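Local coordinates for succinate--CoA ligase subunit alpha (Campylobacter jejuni, PDB 6MEL), which serves as the alpha subunit of a CoA ligase and carries a Rossmann-like CoA-binding domain beside a CoA-ligase domain, at residues Ile12-Thr17 with Gly79-Glu84. Residues are numbered along the deposited sequence; the frame is centred on the assembly and turned at random.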
loop_
_atom_site.group_PDB
_atom_site.type_symbol
_atom_site.label_atom_id
_atom_site.label_comp_id
_atom_site.label_asym_id
_atom_site.label_seq_id
_atom_site.Cartn_x
_atom_site.Cartn_y
_atom_site.Cartn_z
ATOM N N ILE A 12 -15.941 2.209 -22.961
ATOM C CA ILE A 12 -15.618 3.612 -22.955
ATOM C C ILE A 12 -14.404 3.836 -22.067
ATOM O O ILE A 12 -14.159 3.084 -21.099
ATOM C CB ILE A 12 -16.796 4.470 -22.486
ATOM C CG1 ILE A 12 -17.343 3.974 -21.155
ATOM C CG2 ILE A 12 -17.871 4.519 -23.550
ATOM C CD1 ILE A 12 -18.336 4.925 -20.538
ATOM N N VAL A 13 -13.685 4.915 -22.355
ATOM C CA VAL A 13 -12.484 5.261 -21.600
ATOM C C VAL A 13 -12.762 6.566 -20.855
ATOM O O VAL A 13 -13.078 7.572 -21.456
ATOM C CB VAL A 13 -11.283 5.397 -22.547
ATOM C CG1 VAL A 13 -10.029 5.768 -21.799
ATOM C CG2 VAL A 13 -11.074 4.145 -23.395
ATOM N N GLN A 14 -12.624 6.546 -19.527
ATOM C CA GLN A 14 -12.682 7.777 -18.745
ATOM C C GLN A 14 -11.241 8.298 -18.657
ATOM O O GLN A 14 -10.303 7.538 -18.364
ATOM C CB GLN A 14 -13.370 7.539 -17.403
ATOM C CG GLN A 14 -14.856 7.219 -17.510
ATOM C CD GLN A 14 -15.465 6.719 -16.227
ATOM O OE1 GLN A 14 -15.868 5.561 -16.131
ATOM N NE2 GLN A 14 -15.540 7.603 -15.236
ATOM N N GLY A 15 -11.062 9.586 -18.972
ATOM C CA GLY A 15 -9.731 10.192 -19.106
ATOM C C GLY A 15 -9.111 9.901 -20.476
ATOM O O GLY A 15 -7.896 9.821 -20.626
ATOM N N PHE A 16 -9.964 9.894 -21.499
ATOM C CA PHE A 16 -9.647 9.408 -22.826
ATOM C C PHE A 16 -8.576 10.257 -23.525
ATOM O O PHE A 16 -7.844 9.717 -24.302
ATOM C CB PHE A 16 -10.929 9.400 -23.654
ATOM C CG PHE A 16 -10.909 8.721 -24.997
ATOM C CD1 PHE A 16 -10.142 7.605 -25.247
ATOM C CD2 PHE A 16 -11.759 9.170 -25.999
ATOM C CE1 PHE A 16 -10.198 6.956 -26.470
ATOM C CE2 PHE A 16 -11.821 8.519 -27.219
ATOM C CZ PHE A 16 -11.033 7.421 -27.457
ATOM N N THR A 17 -8.503 11.570 -23.275
ATOM C CA THR A 17 -7.625 12.418 -24.083
ATOM C C THR A 17 -6.295 12.662 -23.389
ATOM O O THR A 17 -5.460 13.261 -23.967
ATOM C CB THR A 17 -8.240 13.771 -24.472
ATOM O OG1 THR A 17 -8.632 14.481 -23.305
ATOM C CG2 THR A 17 -9.420 13.616 -25.395
ATOM N N GLY A 79 -12.167 8.413 -7.376
ATOM C CA GLY A 79 -13.343 8.125 -6.614
ATOM C C GLY A 79 -14.575 8.658 -7.304
ATOM O O GLY A 79 -15.545 7.929 -7.461
ATOM N N ASP A 80 -14.533 9.941 -7.672
ATOM C CA ASP A 80 -15.643 10.579 -8.364
ATOM C C ASP A 80 -15.905 9.934 -9.734
ATOM O O ASP A 80 -17.098 9.812 -10.116
ATOM C CB ASP A 80 -15.475 12.093 -8.468
ATOM C CG ASP A 80 -15.578 12.764 -7.109
ATOM O OD1 ASP A 80 -16.021 12.075 -6.128
ATOM O OD2 ASP A 80 -15.147 13.919 -7.016
ATOM N N SER A 81 -14.858 9.456 -10.425
ATOM C CA SER A 81 -15.040 8.807 -11.748
ATOM C C SER A 81 -15.678 7.425 -11.587
ATOM O O SER A 81 -16.500 7.035 -12.451
ATOM C CB SER A 81 -13.757 8.735 -12.563
ATOM O OG SER A 81 -13.389 10.040 -12.984
ATOM N N VAL A 82 -15.358 6.714 -10.486
ATOM C CA VAL A 82 -15.996 5.436 -10.217
ATOM C C VAL A 82 -17.487 5.666 -9.891
ATOM O O VAL A 82 -18.370 4.965 -10.420
ATOM C CB VAL A 82 -15.276 4.669 -9.091
ATOM C CG1 VAL A 82 -16.101 3.470 -8.623
ATOM C CG2 VAL A 82 -13.895 4.248 -9.543
ATOM N N ILE A 83 -17.768 6.667 -9.054
ATOM C CA ILE A 83 -19.134 7.033 -8.692
ATOM C C ILE A 83 -19.916 7.440 -9.954
ATOM O O ILE A 83 -21.024 7.030 -10.107
ATOM C CB ILE A 83 -19.133 8.131 -7.612
ATOM C CG1 ILE A 83 -18.678 7.541 -6.271
ATOM C CG2 ILE A 83 -20.500 8.796 -7.485
ATOM C CD1 ILE A 83 -18.432 8.586 -5.203
ATOM N N GLU A 84 -19.322 8.258 -10.825
ATOM C CA GLU A 84 -19.954 8.674 -12.066
ATOM C C GLU A 84 -20.347 7.464 -12.943
ATOM O O GLU A 84 -21.452 7.362 -13.461
ATOM C CB GLU A 84 -18.990 9.573 -12.838
ATOM C CG GLU A 84 -19.601 10.134 -14.117
ATOM C CD GLU A 84 -18.737 11.108 -14.885
ATOM O OE1 GLU A 84 -17.518 11.335 -14.491
ATOM O OE2 GLU A 84 -19.247 11.606 -15.913
HETATM O O HOH W 1 -15.086 10.425 -15.115
#
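The carboxamide of Gln-14 meets the helix of Ser-81 nearly edge-on, its NE2 end leading, with Ser-81 CB on one side of the amide plane and Glu-84 OE1 on the other. In this Rossmann-like CoA-binding domain a strand-end side chain is hydrogen-bonded to a helix backbone carbonyl: Gln-14 closes strand 10-14 in the middle of the mostly parallel sheet, and helix 78-87 follows the neighbouring strand 68-71. With CG beside its backbone N (chi1 -68°) and the chain extended beyond it, the glutamine spans the 7.5 Å between its CA and that of Ser-81. Gln-14 NE2 donates to Ser-81 O at 3.0 Å. The bond is almost straight at the hydrogen (169°) and lies in the glutamine's amide plane, yet the nitrogen sits above the carbonyl plane of Ser-81. The other end of the amide, OE1, is hydrogen-bonded to Ser-69 OG, so both ends of the buried group are satisfied and its rotation is probably fixed. Ser-81 OG reaches back to Ala-77 O. Glu-84 OE2 takes the backbone N of Val-57, while Glu-84 OE1 stays 4.3 Å from Gln-14 NE2. One water bridges the two, lying close to the amide plane: it accepts from Gln-14 NE2 at 2.9 Å, hydrogen-bonds Ser-81 OG, and donates to Glu-84 OE1.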